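Local coordinates for VirK protein (Legionella pneumophila, PDB 5XTA) that is of unknown function but belongs to the VirK family, has a novel fold and is probably exported by type II secretion, at residues L68-K79 and I90-Y100. The protein carries 3 engineered substitutions. Residues are numbered along the deposited sequence; the frame is centred on the assembly and turned at random.
Engineered in segment 68-79: Leu68 (natural residue Val).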
ATOM      1  N   LEU A  68      19.398   2.256 -15.346  1.00 59.68           N
ATOM      2  CA  LEU A  68      19.901   3.609 -15.565  1.00 57.65           C
ATOM      3  C   LEU A  68      20.827   4.098 -14.451  1.00 58.79           C
ATOM      4  O   LEU A  68      21.629   4.997 -14.699  1.00 58.73           O
ATOM      5  CB  LEU A  68      18.752   4.610 -15.753  1.00 57.96           C
ATOM      6  CG  LEU A  68      17.702   4.343 -16.843  1.00 61.05           C
ATOM      7  CD1 LEU A  68      16.700   5.478 -16.890  1.00 60.52           C
ATOM      8  CD2 LEU A  68      18.315   4.147 -18.224  1.00 64.38           C
ATOM      9  N   ALA A  69      20.699   3.538 -13.236  1.00 56.27           N
ATOM     10  CA  ALA A  69      21.636   3.813 -12.129  1.00 57.59           C
ATOM     11  C   ALA A  69      21.598   2.718 -11.039  1.00 59.04           C
ATOM     12  O   ALA A  69      21.145   2.962  -9.910  1.00 56.44           O
ATOM     13  CB  ALA A  69      21.367   5.189 -11.525  1.00 56.65           C
ATOM     14  N   ARG A  70      22.099   1.528 -11.388  1.00 58.13           N
ATOM     15  CA  ARG A  70      22.060   0.373 -10.489  1.00 56.26           C
ATOM     16  C   ARG A  70      22.655   0.782  -9.176  1.00 54.68           C
ATOM     17  O   ARG A  70      23.733   1.397  -9.145  1.00 55.69           O
ATOM     18  CB  ARG A  70      22.907  -0.788 -10.971  1.00 61.03           C
ATOM     19  CG  ARG A  70      22.619  -1.315 -12.353  1.00 67.42           C
ATOM     20  CD  ARG A  70      23.202  -2.722 -12.479  1.00 72.93           C
ATOM     21  NE  ARG A  70      22.179  -3.710 -12.138  1.00 72.17           N
ATOM     22  CZ  ARG A  70      21.172  -4.070 -12.936  1.00 73.91           C
ATOM     23  NH1 ARG A  70      21.036  -3.549 -14.163  1.00 75.62           N
ATOM     24  NH2 ARG A  70      20.289  -4.967 -12.508  1.00 72.75           N
ATOM     25  N   GLY A  71      21.944   0.457  -8.100  1.00 47.90           N
ATOM     26  CA  GLY A  71      22.449   0.647  -6.745  1.00 47.51           C
ATOM     27  C   GLY A  71      22.121   1.991  -6.154  1.00 44.42           C
ATOM     28  O   GLY A  71      22.361   2.205  -4.965  1.00 47.38           O
ATOM     29  N   THR A  72      21.571   2.898  -6.963  1.00 43.86           N
ATOM     30  CA  THR A  72      21.156   4.200  -6.473  1.00 45.24           C
ATOM     31  C   THR A  72      19.657   4.226  -6.131  1.00 41.38           C
ATOM     32  O   THR A  72      18.850   3.678  -6.884  1.00 38.66           O
ATOM     33  CB  THR A  72      21.453   5.278  -7.505  1.00 48.74           C
ATOM     34  OG1 THR A  72      22.864   5.284  -7.743  1.00 51.31           O
ATOM     35  CG2 THR A  72      21.012   6.663  -6.993  1.00 49.23           C
ATOM     36  N   PRO A  73      19.280   4.892  -5.022  1.00 36.18           N
ATOM     37  CA  PRO A  73      17.836   4.962  -4.730  1.00 35.98           C
ATOM     38  C   PRO A  73      17.029   5.741  -5.785  1.00 31.94           C
ATOM     39  O   PRO A  73      17.317   6.921  -6.070  1.00 32.76           O
ATOM     40  CB  PRO A  73      17.795   5.625  -3.357  1.00 35.22           C
ATOM     41  CG  PRO A  73      19.107   5.283  -2.758  1.00 37.89           C
ATOM     42  CD  PRO A  73      20.050   5.470  -3.910  1.00 37.54           C
HETATM   43  N   MSE A  74      16.057   5.056  -6.404  1.00 28.66           N
HETATM   44  CA  MSE A  74      15.272   5.609  -7.497  0.50 29.26           C
HETATM   45  C   MSE A  74      13.830   5.230  -7.361  1.00 27.26           C
HETATM   46  O   MSE A  74      13.487   4.262  -6.682  1.00 26.17           O
HETATM   47  CB  MSE A  74      15.775   5.033  -8.808  0.50 32.05           C
HETATM   48  CG  MSE A  74      17.040   5.732  -9.265  0.50 36.23           C
HETATM   49 SE   MSE A  74      17.585   4.752 -10.864  0.50 39.27          SE
HETATM   50  CE  MSE A  74      18.134   3.142  -9.865  0.50 41.11           C
ATOM     51  N   PHE A  75      12.960   6.005  -7.993  1.00 25.26           N
ATOM     52  CA  PHE A  75      11.535   5.589  -8.144  1.00 23.98           C
ATOM     53  C   PHE A  75      11.337   5.323  -9.616  1.00 24.95           C
ATOM     54  O   PHE A  75      11.711   6.155 -10.445  1.00 25.51           O
ATOM     55  CB  PHE A  75      10.557   6.657  -7.729  1.00 22.46           C
ATOM     56  CG  PHE A  75      10.545   6.937  -6.254  1.00 21.92           C
ATOM     57  CD1 PHE A  75      10.058   5.991  -5.360  1.00 21.19           C
ATOM     58  CD2 PHE A  75      10.953   8.163  -5.770  1.00 21.94           C
ATOM     59  CE1 PHE A  75      10.025   6.260  -3.996  1.00 21.76           C
ATOM     60  CE2 PHE A  75      10.916   8.444  -4.418  1.00 21.61           C
ATOM     61  CZ  PHE A  75      10.450   7.485  -3.527  1.00 21.73           C
ATOM     62  N   ASP A  76      10.761   4.160  -9.920  1.00 23.88           N
ATOM     63  CA  ASP A  76      10.226   3.878 -11.238  1.00 25.40           C
ATOM     64  C   ASP A  76       8.768   4.186 -11.144  1.00 23.11           C
ATOM     65  O   ASP A  76       8.008   3.416 -10.561  1.00 23.01           O
ATOM     66  CB  ASP A  76      10.414   2.410 -11.610  1.00 27.83           C
ATOM     67  CG  ASP A  76      11.811   2.087 -12.015  1.00 33.66           C
ATOM     68  OD1 ASP A  76      12.681   2.991 -12.123  1.00 39.00           O
ATOM     69  OD2 ASP A  76      12.039   0.881 -12.213  1.00 42.16           O
ATOM     70  N   TYR A  77       8.380   5.304 -11.722  1.00 20.76           N
ATOM     71  CA  TYR A  77       7.002   5.695 -11.803  1.00 21.65           C
ATOM     72  C   TYR A  77       6.378   5.218 -13.124  1.00 22.23           C
ATOM     73  O   TYR A  77       6.791   5.650 -14.227  1.00 20.98           O
ATOM     74  CB  TYR A  77       6.899   7.208 -11.693  1.00 22.16           C
ATOM     75  CG  TYR A  77       5.520   7.755 -11.929  1.00 23.88           C
ATOM     76  CD1 TYR A  77       4.536   7.639 -10.963  1.00 25.37           C
ATOM     77  CD2 TYR A  77       5.186   8.379 -13.128  1.00 24.87           C
ATOM     78  CE1 TYR A  77       3.265   8.167 -11.163  1.00 27.53           C
ATOM     79  CE2 TYR A  77       3.909   8.880 -13.344  1.00 27.14           C
ATOM     80  CZ  TYR A  77       2.950   8.767 -12.357  1.00 27.34           C
ATOM     81  OH  TYR A  77       1.691   9.248 -12.547  1.00 29.81           O
ATOM     82  N   SER A  78       5.368   4.364 -13.009  1.00 22.04           N
ATOM     83  CA  SER A  78       4.665   3.824 -14.148  1.00 22.17           C
ATOM     84  C   SER A  78       3.262   4.379 -14.205  1.00 23.68           C
ATOM     85  O   SER A  78       2.537   4.312 -13.225  1.00 23.08           O
ATOM     86  CB  SER A  78       4.626   2.325 -14.039  1.00 24.51           C
ATOM     87  OG  SER A  78       5.942   1.834 -14.137  1.00 26.15           O
ATOM     88  N   LYS A  79       2.908   4.936 -15.367  1.00 23.92           N
ATOM     89  CA  LYS A  79       1.573   5.422 -15.680  1.00 25.18           C
ATOM     90  C   LYS A  79       0.892   4.456 -16.682  1.00 24.86           C
ATOM     91  O   LYS A  79       1.433   4.170 -17.738  1.00 24.06           O
ATOM     92  CB  LYS A  79       1.717   6.836 -16.242  1.00 27.38           C
ATOM     93  CG  LYS A  79       0.452   7.477 -16.786  1.00 29.64           C
ATOM     94  CD  LYS A  79      -0.509   7.809 -15.680  1.00 32.81           C
ATOM     95  CE  LYS A  79      -1.720   8.522 -16.266  1.00 38.62           C
ATOM     96  NZ  LYS A  79      -2.784   8.647 -15.257  1.00 44.15           N
ATOM     97  N   ILE A  90       2.072   1.735 -21.128  1.00 30.89           N
ATOM     98  CA  ILE A  90       2.706   1.929 -19.834  1.00 30.81           C
ATOM     99  C   ILE A  90       3.877   2.819 -20.095  1.00 30.21           C
ATOM    100  O   ILE A  90       4.758   2.488 -20.878  1.00 30.57           O
ATOM    101  CB  ILE A  90       3.202   0.647 -19.164  1.00 33.21           C
ATOM    102  CG1 ILE A  90       2.087  -0.399 -19.090  1.00 34.31           C
ATOM    103  CG2 ILE A  90       3.764   0.964 -17.773  1.00 32.82           C
ATOM    104  CD1 ILE A  90       1.948  -1.260 -20.319  1.00 38.44           C
ATOM    105  N   LYS A  91       3.869   3.962 -19.445  1.00 28.40           N
ATOM    106  CA  LYS A  91       4.973   4.849 -19.503  1.00 28.75           C
ATOM    107  C   LYS A  91       5.676   4.899 -18.143  1.00 27.08           C
ATOM    108  O   LYS A  91       5.076   5.219 -17.130  1.00 24.24           O
ATOM    109  CB  LYS A  91       4.525   6.215 -19.971  1.00 31.02           C
ATOM    110  CG  LYS A  91       5.735   7.135 -20.080  1.00 35.81           C
ATOM    111  CD  LYS A  91       5.556   8.308 -21.001  1.00 39.83           C
ATOM    112  CE  LYS A  91       6.891   9.022 -21.201  1.00 41.14           C
ATOM    113  NZ  LYS A  91       6.716  10.486 -21.322  1.00 44.03           N
ATOM    114  N   THR A  92       6.941   4.514 -18.131  1.00 26.15           N
ATOM    115  CA  THR A  92       7.728   4.487 -16.911  1.00 27.14           C
ATOM    116  C   THR A  92       8.734   5.621 -16.924  1.00 27.33           C
ATOM    117  O   THR A  92       9.478   5.768 -17.881  1.00 29.55           O
ATOM    118  CB  THR A  92       8.441   3.147 -16.763  1.00 28.61           C
ATOM    119  OG1 THR A  92       7.449   2.132 -16.736  1.00 29.12           O
ATOM    120  CG2 THR A  92       9.289   3.100 -15.426  1.00 29.61           C
ATOM    121  N   THR A  93       8.711   6.439 -15.887  1.00 24.96           N
ATOM    122  CA  THR A  93       9.602   7.561 -15.730  1.00 25.32           C
ATOM    123  C   THR A  93      10.500   7.281 -14.537  1.00 26.51           C
ATOM    124  O   THR A  93      10.022   6.970 -13.419  1.00 22.63           O
ATOM    125  CB  THR A  93       8.790   8.859 -15.539  1.00 25.89           C
ATOM    126  OG1 THR A  93       8.009   9.095 -16.721  1.00 26.09           O
ATOM    127  CG2 THR A  93       9.698  10.049 -15.300  1.00 26.95           C
ATOM    128  N   VAL A  94      11.805   7.376 -14.755  1.00 26.23           N
ATOM    129  CA  VAL A  94      12.732   7.016 -13.706  1.00 27.11           C
ATOM    130  C   VAL A  94      13.212   8.293 -13.032  1.00 28.06           C
ATOM    131  O   VAL A  94      13.700   9.208 -13.712  1.00 29.64           O
ATOM    132  CB  VAL A  94      13.892   6.179 -14.242  1.00 29.37           C
ATOM    133  CG1 VAL A  94      14.788   5.750 -13.121  1.00 29.16           C
ATOM    134  CG2 VAL A  94      13.386   4.959 -14.995  1.00 30.32           C
ATOM    135  N   LEU A  95      13.078   8.337 -11.701  1.00 26.12           N
ATOM    136  CA  LEU A  95      13.363   9.510 -10.881  1.00 27.28           C
ATOM    137  C   LEU A  95      14.350   9.201  -9.757  1.00 27.50           C
ATOM    138  O   LEU A  95      14.256   8.169  -9.120  1.00 27.01           O
ATOM    139  CB  LEU A  95      12.062  10.007 -10.266  1.00 29.01           C
ATOM    140  CG  LEU A  95      10.932  10.296 -11.258  1.00 30.12           C
ATOM    141  CD1 LEU A  95       9.618  10.259 -10.515  1.00 31.87           C
ATOM    142  CD2 LEU A  95      11.122  11.630 -11.958  1.00 31.39           C
ATOM    143  N   ASN A  96      15.308  10.099  -9.531  1.00 29.94           N
ATOM    144  CA  ASN A  96      16.189  10.012  -8.368  1.00 29.29           C
ATOM    145  C   ASN A  96      15.310  10.174  -7.130  1.00 28.62           C
ATOM    146  O   ASN A  96      14.538  11.129  -7.031  1.00 28.62           O
ATOM    147  CB  ASN A  96      17.263  11.084  -8.455  1.00 30.27           C
ATOM    148  CG  ASN A  96      18.228  11.022  -7.308  1.00 30.32           C
ATOM    149  OD1 ASN A  96      17.854  11.239  -6.163  1.00 38.70           O
ATOM    150  ND2 ASN A  96      19.456  10.685  -7.594  1.00 31.75           N
ATOM    151  N   ALA A  97      15.397   9.234  -6.198  1.00 29.84           N
ATOM    152  CA  ALA A  97      14.466   9.222  -5.059  1.00 30.19           C
ATOM    153  C   ALA A  97      14.737  10.387  -4.124  1.00 33.17           C
ATOM    154  O   ALA A  97      13.826  10.902  -3.500  1.00 32.97           O
ATOM    155  CB  ALA A  97      14.579   7.912  -4.309  1.00 29.92           C
ATOM    156  N   SER A  98      15.999  10.786  -4.032  1.00 36.84           N
ATOM    157  CA  SER A  98      16.392  11.882  -3.156  1.00 42.37           C
ATOM    158  C   SER A  98      15.994  13.239  -3.740  1.00 41.86           C
ATOM    159  O   SER A  98      15.359  14.053  -3.067  1.00 41.87           O
ATOM    160  CB  SER A  98      17.905  11.830  -2.902  1.00 44.19           C
ATOM    161  OG  SER A  98      18.234  12.707  -1.851  1.00 46.81           O
ATOM    162  N   SER A  99      16.354  13.459  -4.998  1.00 41.67           N
ATOM    163  CA  SER A  99      16.186  14.766  -5.637  1.00 40.09           C
ATOM    164  C   SER A  99      14.951  14.905  -6.508  1.00 39.04           C
ATOM    165  O   SER A  99      14.490  16.019  -6.762  1.00 40.80           O
ATOM    166  CB  SER A  99      17.428  15.075  -6.479  1.00 43.19           C
ATOM    167  OG  SER A  99      17.479  14.284  -7.654  1.00 42.69           O
ATOM    168  N   TYR A 100      14.409  13.789  -6.981  1.00 34.84           N
ATOM    169  CA  TYR A 100      13.330  13.801  -7.988  1.00 33.85           C
ATOM    170  C   TYR A 100      13.738  14.227  -9.407  1.00 35.61           C
ATOM    171  O   TYR A 100      12.871  14.408 -10.259  1.00 36.43           O
ATOM    172  CB  TYR A 100      12.087  14.562  -7.537  1.00 34.36           C
ATOM    173  CG  TYR A 100      11.256  13.732  -6.596  1.00 34.97           C
ATOM    174  CD1 TYR A 100      10.530  12.630  -7.059  1.00 33.08           C
ATOM    175  CD2 TYR A 100      11.225  14.033  -5.238  1.00 33.39           C
ATOM    176  CE1 TYR A 100       9.760  11.872  -6.186  1.00 31.84           C
ATOM    177  CE2 TYR A 100      10.468  13.283  -4.365  1.00 33.85           C
ATOM    178  CZ  TYR A 100       9.747  12.200  -4.845  1.00 33.65           C
ATOM    179  OH  TYR A 100       9.051  11.460  -3.928  1.00 31.78           O
TER
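Phe75, Tyr77 and Lys79 pair through their backbones with Leu95, Thr93 and Lys91. Each pair exchanges two N-H to O bonds, the shortest from Thr93 N to Tyr77 O at 2.7 Å. Ala97 N adds a bond to Pro73 O, with the donor 38° out of the carbonyl plane. Between the hydroxyls, Ser78 OG and Thr92 OG1 bond at 3.0 Å.

The strands form an antiparallel beta hairpin in the six-stranded sheet of this fold. Strand 54-63 flanks one side of it, strand 102-111 the other. At the end of its strand, Asn96 OD1 accepts from Ser99 N at 2.9 Å, an Asx motif in the turn that leads to Tyr100.

Apolar contacts lie on both faces. On that of Val94, selenomethionine Met74 has two modelled conformers. In one, SE lies 3.7 Å from Val94 CG1, a tentative contact. The engineered Leu68 sets CD1 3.9 Å from Val94 CG2. On the Phe75 face, ring atom CE2 lies 3.7 Å from Ala97 CB. The Phe75 and Tyr100 ring planes differ by 16°, and a large lateral offset keeps them from stacking closely, with Tyr100 OH 3.6 Å from Phe75 CE2.

Arg60 makes a cation-pi contact with Phe75. Tyr77 OH bonds to Asp65 of a second subunit, whose Phe62 packs on Leu95.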